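PDB 3VSN: Non-sulfated chondroitin lyase E66 from Autographa californica nucleopolyhedrovirus, which cleaves non-sulfated chondroitin as a lyase of the viral envelope and is essential for oral infection, possibly by digesting the chondroitin barrier of the host midgut. Local coordinates for residues N150-L155 and Q159-A164; G87-Y92 and Y107-G112; E146-I151 and Y170-Y175. All blocks are in the same frame, centred on the assembly; numbering follows the deposited sequence.

Interaction 1 (N150-L155 and Q159-A164); sequences NITIVL and QHYDEA
With chi1 -59° Thr152 sets OG1 beside its backbone N, facing Ala164, and leaves CG2 trans to that N, directed at Tyr161; Tyr161, its CG trans to the backbone N (chi1 176°), brings the CD1-CE1 edge of its ring to Thr152. The pair closes a helical hairpin of the alpha/alpha-toroid domain, in which helix 138-154 ends, the chain reverses through a short loop and helix 161-175 begins. The two helices come very close here, with Thr152 CA only 5.0 Å from Ala164 CA, a spacing that the small alanine methyl permits. That methyl, Ala164 CB, sits 3.8 Å from Thr152 CA. Thr152 OG1 is hydrogen-bonded to Phe148 O one turn back and to Thr168 OG1, and Thr168 also bonds Ala164 O, so the buried hydroxyl is satisfied while it spans both helices. At the turn, Leu155, the first residue to leave helical geometry, has its CB directed at the incoming segment, and its CD1 lies 4.2 Å from His160 CB. Tyr161 reaches on past the contact to a hydrogen bond between its OH and Glu35, while Tyr201 and Leu205 of helix 189-205 touch its side chain. The ring also meets the final turn of helix 138-154: Thr152 CG2 is 3.8 Å from Tyr161 CE1, and Thr152 O lies in the plane of the ring at its edge, 3.4 Å from Tyr161 CD1.

Interaction 2 (G87-Y92 and Y107-G112); sequences GYCVRY and YNLING
Leu109 reaches from helix 103-119 to Tyr88, Cys89 and Tyr92 of helix 75-93, and the contact across the two segments is entirely apolar. Leu109 CG lies trans to its carbonyl carbon (chi1 -70°), which carries the forked end toward the facing helix. The two methyls divide the work. Leu109 CD2 rests 3.8 Å from Tyr88 CB, whereas Leu109 CD1 stands 4.2 Å from Tyr92 CB, one turn further on. Cys89 SG is met by both branches and lies 4.1 Å from Leu109 CD1. The leucine thus fits among three side chains of the i, i+1, i+4 pattern, touching both tyrosines at their CB atoms.

Side-chain hydrogen bonds are made with the surroundings; the backbone bonds are those of each helix, as from Tyr92 N to Tyr88 O. The Tyr88 ring leads away from Leu109, meets Trp60 with the planes at about 40°, and its phenol group is hydrogen-bonded to Arg58 O.

The geometry is that of neighbouring antiparallel helices: the short segment axes approach to 10.7 Å at an angle of 152°, and Cys89 and Leu109 are the nearest pair by CA. Antiparallel helices packed through buried apolar side chains are characteristic of an alpha/alpha toroid, here resembling the N-terminal alpha-helical domain of polysaccharide lyase family 8.

Interaction 3 (E146-I151 and Y170-Y175); sequences EVFMNI and YWLGLY
Phe148 meets helix 161-175 with both ends of its ring. The far end reaches Trp171, where Phe148 CZ is 3.7 Å from Trp171 CB and Phe148 CE1 is almost as near. The root of the ring belongs to Leu172: Leu172 CD2 lies 3.9 Å from Phe148 CD2, and the other methyl, Leu172 CD1, approaches Phe148 CB at 4.2 Å. The two side chains run alongside one another, pointing opposite ways, each extending toward the other's helix. Leu172 CD2 and Trp171 CB both approach the phenyl ring obliquely, and the contact is purely apolar.

With chi1 -80°, CG lies beside the Phe148 N and the ring extends toward helix 161-175, whose Leu172 CA is 8.2 Å from Phe148 CA. Trp171 contributes its CB to the contact, while its indole leads away, with Tyr170 CD1 3.7 Å above one face of the Trp171 ring, near the rim.

A second shell comes from helix 103-119. Leu113 and Cys117 touch Phe148, and Cys117 also touches Trp171, so a third helix lines the junction. Elsewhere on helix 138-154, Glu146 forms salt bridges to Arg194 and Lys49, and Met149 packs on Phe34 and Phe38 of helix 29-48. Phe148 thus lies within the interhelical packing of the alpha/alpha toroid, a helical fold resembling the N-terminal domain of family 8 polysaccharide lyases.

All three contacts lie on the same side of the chain's centre, within the N-terminal helical domain and away from the catalytic residues. Interaction 2 comes first along the chain, joining helices 75-93 and 103-119; interactions 1 and 3 follow, both pairing helix 138-154 with helix 161-175, one beside the turn and the other farther from it. Their centres are about 11 Å apart, and about 10 Å separates the centres of interactions 1 and 2, about 15 Å those of interactions 2 and 3. Ile151 is shared by the segments of interactions 1 and 3 and packs on Cys89 of interaction 2, with Ile151 CG1 3.5 Å from Cys89 SG. The shared helix 138-154 and this touch thus join four helices of the domain into one packed body.

Interaction 1 (N150-L155 and Q159-A164)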
# COMPACT_ATOMS: atom_id res chain seq x y z
N ASN A 150 5.22 -25.87 -11.78
CA ASN A 150 3.76 -25.95 -11.78
C ASN A 150 3.23 -27.15 -12.57
O ASN A 150 2.36 -27.88 -12.09
CB ASN A 150 3.13 -24.65 -12.29
CG ASN A 150 3.11 -23.56 -11.23
OD1 ASN A 150 4.10 -22.87 -11.01
ND2 ASN A 150 1.96 -23.39 -10.58
N ILE A 151 3.77 -27.36 -13.78
CA ILE A 151 3.34 -28.48 -14.63
C ILE A 151 3.66 -29.83 -13.98
O ILE A 151 2.77 -30.68 -13.85
CB ILE A 151 3.93 -28.38 -16.06
CG1 ILE A 151 3.32 -27.17 -16.79
CG2 ILE A 151 3.65 -29.65 -16.86
CD1 ILE A 151 3.84 -26.93 -18.20
N THR A 152 4.90 -30.00 -13.54
CA THR A 152 5.34 -31.25 -12.90
C THR A 152 4.46 -31.62 -11.69
O THR A 152 4.02 -32.77 -11.57
CB THR A 152 6.83 -31.19 -12.49
OG1 THR A 152 7.63 -30.95 -13.66
CG2 THR A 152 7.27 -32.50 -11.84
N ILE A 153 4.20 -30.66 -10.80
CA ILE A 153 3.44 -30.96 -9.59
C ILE A 153 1.95 -31.22 -9.86
O ILE A 153 1.42 -32.23 -9.39
CB ILE A 153 3.64 -29.90 -8.48
CG1 ILE A 153 5.13 -29.80 -8.12
CG2 ILE A 153 2.82 -30.25 -7.24
CD1 ILE A 153 5.48 -28.68 -7.16
N VAL A 154 1.28 -30.35 -10.61
CA VAL A 154 -0.16 -30.56 -10.84
C VAL A 154 -0.47 -31.85 -11.61
O VAL A 154 -1.57 -32.39 -11.49
CB VAL A 154 -0.88 -29.34 -11.48
CG1 VAL A 154 -0.64 -28.08 -10.65
CG2 VAL A 154 -0.48 -29.14 -12.94
N LEU A 155 0.51 -32.34 -12.37
CA LEU A 155 0.35 -33.58 -13.13
C LEU A 155 0.92 -34.80 -12.41
O LEU A 155 1.06 -35.87 -13.01
CB LEU A 155 1.00 -33.44 -14.52
CG LEU A 155 0.45 -32.40 -15.51
CD1 LEU A 155 1.16 -32.50 -16.85
CD2 LEU A 155 -1.06 -32.55 -15.70
N GLN A 159 0.13 -39.98 -15.97
CA GLN A 159 1.19 -40.75 -16.62
C GLN A 159 2.31 -39.85 -17.15
O GLN A 159 3.33 -40.34 -17.63
CB GLN A 159 0.62 -41.65 -17.72
CG GLN A 159 -0.33 -42.73 -17.20
CD GLN A 159 0.29 -43.56 -16.09
OE1 GLN A 159 -0.19 -43.56 -14.95
NE2 GLN A 159 1.37 -44.27 -16.41
N HIS A 160 2.13 -38.54 -17.01
CA HIS A 160 3.12 -37.56 -17.47
C HIS A 160 4.12 -37.15 -16.42
O HIS A 160 5.11 -36.49 -16.74
CB HIS A 160 2.43 -36.31 -18.03
CG HIS A 160 1.32 -36.61 -19.01
ND1 HIS A 160 1.54 -37.21 -20.19
CD2 HIS A 160 -0.05 -36.36 -18.94
CE1 HIS A 160 0.37 -37.33 -20.85
NE2 HIS A 160 -0.60 -36.81 -20.08
N TYR A 161 3.88 -37.53 -15.17
CA TYR A 161 4.70 -37.06 -14.04
C TYR A 161 6.19 -37.36 -14.19
O TYR A 161 7.01 -36.45 -14.11
CB TYR A 161 4.19 -37.60 -12.71
CG TYR A 161 5.07 -37.23 -11.52
CD1 TYR A 161 5.23 -35.90 -11.13
CD2 TYR A 161 5.74 -38.22 -10.79
CE1 TYR A 161 6.03 -35.56 -10.05
CE2 TYR A 161 6.53 -37.88 -9.71
CZ TYR A 161 6.68 -36.55 -9.34
OH TYR A 161 7.47 -36.21 -8.26
N ASP A 162 6.53 -38.63 -14.41
CA ASP A 162 7.93 -39.03 -14.51
C ASP A 162 8.68 -38.27 -15.61
O ASP A 162 9.82 -37.86 -15.41
CB ASP A 162 8.07 -40.55 -14.69
CG ASP A 162 7.79 -41.32 -13.39
OD1 ASP A 162 7.84 -40.71 -12.30
OD2 ASP A 162 7.53 -42.53 -13.48
N GLU A 163 8.04 -38.06 -16.76
CA GLU A 163 8.64 -37.25 -17.82
C GLU A 163 8.81 -35.78 -17.41
O GLU A 163 9.88 -35.19 -17.64
CB GLU A 163 7.85 -37.34 -19.13
CG GLU A 163 8.49 -36.54 -20.27
CD GLU A 163 7.68 -36.54 -21.55
OE1 GLU A 163 6.66 -37.26 -21.63
OE2 GLU A 163 8.08 -35.83 -22.49
N ALA A 164 7.77 -35.20 -16.82
CA ALA A 164 7.83 -33.80 -16.38
C ALA A 164 8.94 -33.60 -15.35
O ALA A 164 9.71 -32.64 -15.44
CB ALA A 164 6.48 -33.35 -15.83

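Interaction 2 (G87-Y92 and Y107-G112)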
# COMPACT_ATOMS: atom_id res chain seq x y z
N GLY A 87 -1.23 -20.51 -15.57
CA GLY A 87 -2.67 -20.28 -15.40
C GLY A 87 -3.50 -21.53 -15.66
O GLY A 87 -4.48 -21.80 -14.95
N TYR A 88 -3.12 -22.28 -16.69
CA TYR A 88 -3.80 -23.54 -17.02
C TYR A 88 -3.54 -24.64 -15.99
O TYR A 88 -4.41 -25.48 -15.75
CB TYR A 88 -3.42 -24.01 -18.43
CG TYR A 88 -4.35 -23.53 -19.53
CD1 TYR A 88 -3.89 -22.65 -20.52
CD2 TYR A 88 -5.68 -23.95 -19.59
CE1 TYR A 88 -4.74 -22.21 -21.52
CE2 TYR A 88 -6.53 -23.51 -20.59
CZ TYR A 88 -6.06 -22.64 -21.55
OH TYR A 88 -6.89 -22.20 -22.55
N CYS A 89 -2.35 -24.65 -15.39
CA CYS A 89 -2.05 -25.56 -14.28
C CYS A 89 -3.01 -25.34 -13.12
O CYS A 89 -3.52 -26.30 -12.55
CB CYS A 89 -0.61 -25.39 -13.79
SG CYS A 89 0.64 -26.03 -14.91
N VAL A 90 -3.25 -24.08 -12.79
CA VAL A 90 -4.16 -23.71 -11.70
C VAL A 90 -5.59 -24.17 -12.02
O VAL A 90 -6.28 -24.71 -11.15
CB VAL A 90 -4.09 -22.20 -11.38
CG1 VAL A 90 -5.08 -21.82 -10.28
CG2 VAL A 90 -2.68 -21.80 -10.98
N ARG A 91 -6.01 -23.98 -13.27
CA ARG A 91 -7.31 -24.45 -13.75
C ARG A 91 -7.43 -25.97 -13.66
O ARG A 91 -8.45 -26.50 -13.21
CB ARG A 91 -7.57 -24.00 -15.19
CG ARG A 91 -7.78 -22.51 -15.38
CD ARG A 91 -8.41 -22.21 -16.73
NE ARG A 91 -9.75 -22.78 -16.84
CZ ARG A 91 -10.51 -22.76 -17.93
NH1 ARG A 91 -10.07 -22.19 -19.05
NH2 ARG A 91 -11.71 -23.32 -17.91
N TYR A 92 -6.39 -26.67 -14.11
CA TYR A 92 -6.35 -28.13 -14.05
C TYR A 92 -6.51 -28.64 -12.62
O TYR A 92 -7.15 -29.67 -12.37
CB TYR A 92 -5.04 -28.65 -14.65
CG TYR A 92 -4.94 -30.15 -14.66
CD1 TYR A 92 -5.49 -30.89 -15.71
CD2 TYR A 92 -4.32 -30.84 -13.62
CE1 TYR A 92 -5.41 -32.27 -15.73
CE2 TYR A 92 -4.24 -32.23 -13.63
CZ TYR A 92 -4.79 -32.94 -14.68
OH TYR A 92 -4.71 -34.31 -14.70
N TYR A 107 -2.58 -33.41 -21.23
CA TYR A 107 -1.79 -33.60 -22.44
C TYR A 107 -1.26 -32.28 -22.97
O TYR A 107 -0.09 -32.18 -23.34
CB TYR A 107 -2.60 -34.32 -23.53
CG TYR A 107 -1.90 -34.30 -24.87
CD1 TYR A 107 -0.92 -35.24 -25.19
CD2 TYR A 107 -2.21 -33.31 -25.82
CE1 TYR A 107 -0.27 -35.21 -26.41
CE2 TYR A 107 -1.56 -33.28 -27.05
CZ TYR A 107 -0.59 -34.23 -27.34
OH TYR A 107 0.05 -34.19 -28.55
N ASN A 108 -2.12 -31.26 -23.02
CA ASN A 108 -1.71 -29.95 -23.52
C ASN A 108 -0.60 -29.33 -22.68
O ASN A 108 0.31 -28.70 -23.22
CB ASN A 108 -2.91 -29.01 -23.63
CG ASN A 108 -3.68 -29.19 -24.93
OD1 ASN A 108 -3.09 -29.47 -25.98
ND2 ASN A 108 -5.00 -29.04 -24.88
N LEU A 109 -0.66 -29.55 -21.36
CA LEU A 109 0.37 -29.05 -20.45
C LEU A 109 1.73 -29.73 -20.67
O LEU A 109 2.74 -29.04 -20.84
CB LEU A 109 -0.08 -29.17 -18.99
CG LEU A 109 -1.21 -28.22 -18.54
CD1 LEU A 109 -1.65 -28.55 -17.12
CD2 LEU A 109 -0.80 -26.76 -18.65
N ILE A 110 1.75 -31.06 -20.69
CA ILE A 110 3.01 -31.78 -20.94
C ILE A 110 3.55 -31.50 -22.35
O ILE A 110 4.77 -31.33 -22.52
CB ILE A 110 2.92 -33.30 -20.62
CG1 ILE A 110 4.31 -33.94 -20.58
CG2 ILE A 110 2.01 -34.03 -21.60
CD1 ILE A 110 5.19 -33.46 -19.44
N ASN A 111 2.65 -31.40 -23.33
CA ASN A 111 3.02 -31.04 -24.70
C ASN A 111 3.65 -29.65 -24.76
O ASN A 111 4.65 -29.44 -25.46
CB ASN A 111 1.81 -31.13 -25.63
CG ASN A 111 2.16 -30.88 -27.09
OD1 ASN A 111 3.11 -31.46 -27.63
ND2 ASN A 111 1.39 -30.01 -27.74
N GLY A 112 3.06 -28.70 -24.03
CA GLY A 112 3.60 -27.35 -23.91
C GLY A 112 5.00 -27.33 -23.35
O GLY A 112 5.86 -26.58 -23.83

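Interaction 3 (E146-I151 and Y170-Y175)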
# COMPACT_ATOMS: atom_id res chain seq x y z
N GLU A 146 9.32 -21.59 -13.00
CA GLU A 146 7.99 -21.73 -12.39
C GLU A 146 7.05 -22.58 -13.24
O GLU A 146 6.20 -23.30 -12.69
CB GLU A 146 7.38 -20.35 -12.08
CG GLU A 146 8.08 -19.63 -10.94
CD GLU A 146 7.68 -18.17 -10.79
OE1 GLU A 146 7.04 -17.59 -11.69
OE2 GLU A 146 8.03 -17.58 -9.74
N VAL A 147 7.20 -22.52 -14.56
CA VAL A 147 6.42 -23.36 -15.48
C VAL A 147 6.73 -24.84 -15.25
O VAL A 147 5.82 -25.66 -15.09
CB VAL A 147 6.66 -22.99 -16.96
CG1 VAL A 147 5.94 -23.95 -17.89
CG2 VAL A 147 6.20 -21.56 -17.23
N PHE A 148 8.03 -25.17 -15.23
CA PHE A 148 8.48 -26.53 -14.95
C PHE A 148 7.89 -27.05 -13.65
O PHE A 148 7.34 -28.16 -13.60
CB PHE A 148 10.01 -26.59 -14.90
CG PHE A 148 10.68 -26.64 -16.25
CD1 PHE A 148 11.00 -27.87 -16.83
CD2 PHE A 148 10.98 -25.47 -16.94
CE1 PHE A 148 11.62 -27.92 -18.07
CE2 PHE A 148 11.60 -25.52 -18.18
CZ PHE A 148 11.92 -26.75 -18.74
N MET A 149 7.99 -26.24 -12.60
CA MET A 149 7.50 -26.61 -11.28
C MET A 149 5.98 -26.83 -11.26
O MET A 149 5.51 -27.87 -10.78
CB MET A 149 7.91 -25.57 -10.24
CG MET A 149 7.48 -25.91 -8.83
SD MET A 149 8.05 -24.69 -7.64
CE MET A 149 7.52 -25.44 -6.12
N ASN A 150 5.22 -25.87 -11.78
CA ASN A 150 3.76 -25.95 -11.78
C ASN A 150 3.23 -27.15 -12.57
O ASN A 150 2.36 -27.88 -12.09
CB ASN A 150 3.13 -24.65 -12.29
CG ASN A 150 3.11 -23.56 -11.23
OD1 ASN A 150 4.10 -22.87 -11.01
ND2 ASN A 150 1.96 -23.39 -10.58
N ILE A 151 3.77 -27.36 -13.78
CA ILE A 151 3.34 -28.48 -14.63
C ILE A 151 3.66 -29.83 -13.98
O ILE A 151 2.77 -30.68 -13.85
CB ILE A 151 3.93 -28.38 -16.06
CG1 ILE A 151 3.32 -27.17 -16.79
CG2 ILE A 151 3.65 -29.65 -16.86
CD1 ILE A 151 3.84 -26.93 -18.20
N TYR A 170 16.62 -32.11 -15.53
CA TYR A 170 17.63 -31.81 -16.53
C TYR A 170 17.73 -30.33 -16.89
O TYR A 170 18.80 -29.74 -16.82
CB TYR A 170 17.46 -32.64 -17.81
CG TYR A 170 18.59 -32.39 -18.78
CD1 TYR A 170 18.48 -31.45 -19.80
CD2 TYR A 170 19.81 -33.06 -18.63
CE1 TYR A 170 19.53 -31.20 -20.67
CE2 TYR A 170 20.86 -32.82 -19.50
CZ TYR A 170 20.72 -31.90 -20.51
OH TYR A 170 21.77 -31.67 -21.36
N TRP A 171 16.60 -29.73 -17.28
CA TRP A 171 16.63 -28.37 -17.82
C TRP A 171 16.86 -27.30 -16.78
O TRP A 171 17.51 -26.29 -17.07
CB TRP A 171 15.40 -28.10 -18.68
CG TRP A 171 15.49 -28.84 -19.98
CD1 TRP A 171 14.81 -30.00 -20.35
CD2 TRP A 171 16.35 -28.53 -21.13
NE1 TRP A 171 15.17 -30.40 -21.61
CE2 TRP A 171 16.10 -29.56 -22.13
CE3 TRP A 171 17.28 -27.52 -21.41
CZ2 TRP A 171 16.75 -29.57 -23.36
CZ3 TRP A 171 17.93 -27.54 -22.65
CH2 TRP A 171 17.67 -28.54 -23.60
N LEU A 172 16.36 -27.52 -15.57
CA LEU A 172 16.65 -26.58 -14.48
C LEU A 172 18.07 -26.79 -13.98
O LEU A 172 18.71 -25.85 -13.52
CB LEU A 172 15.61 -26.67 -13.36
CG LEU A 172 14.17 -26.29 -13.72
CD1 LEU A 172 13.36 -26.02 -12.45
CD2 LEU A 172 14.11 -25.07 -14.64
N GLY A 173 18.57 -28.03 -14.09
CA GLY A 173 19.98 -28.32 -13.81
C GLY A 173 20.89 -27.44 -14.65
O GLY A 173 21.94 -27.00 -14.19
N LEU A 174 20.48 -27.18 -15.89
CA LEU A 174 21.22 -26.31 -16.79
C LEU A 174 20.93 -24.82 -16.56
O LEU A 174 21.87 -24.03 -16.44
CB LEU A 174 20.94 -26.67 -18.26
CG LEU A 174 21.49 -27.98 -18.83
CD1 LEU A 174 21.07 -28.10 -20.28
CD2 LEU A 174 23.01 -28.06 -18.71
N TYR A 175 19.65 -24.46 -16.50
CA TYR A 175 19.25 -23.05 -16.49
C TYR A 175 19.17 -22.40 -15.11
O TYR A 175 19.20 -21.18 -14.98
CB TYR A 175 17.94 -22.85 -17.27
CG TYR A 175 18.18 -22.79 -18.75
CD1 TYR A 175 18.34 -23.97 -19.50
CD2 TYR A 175 18.28 -21.57 -19.41
CE1 TYR A 175 18.57 -23.92 -20.86
CE2 TYR A 175 18.51 -21.51 -20.78
CZ TYR A 175 18.66 -22.69 -21.50
OH TYR A 175 18.89 -22.64 -22.85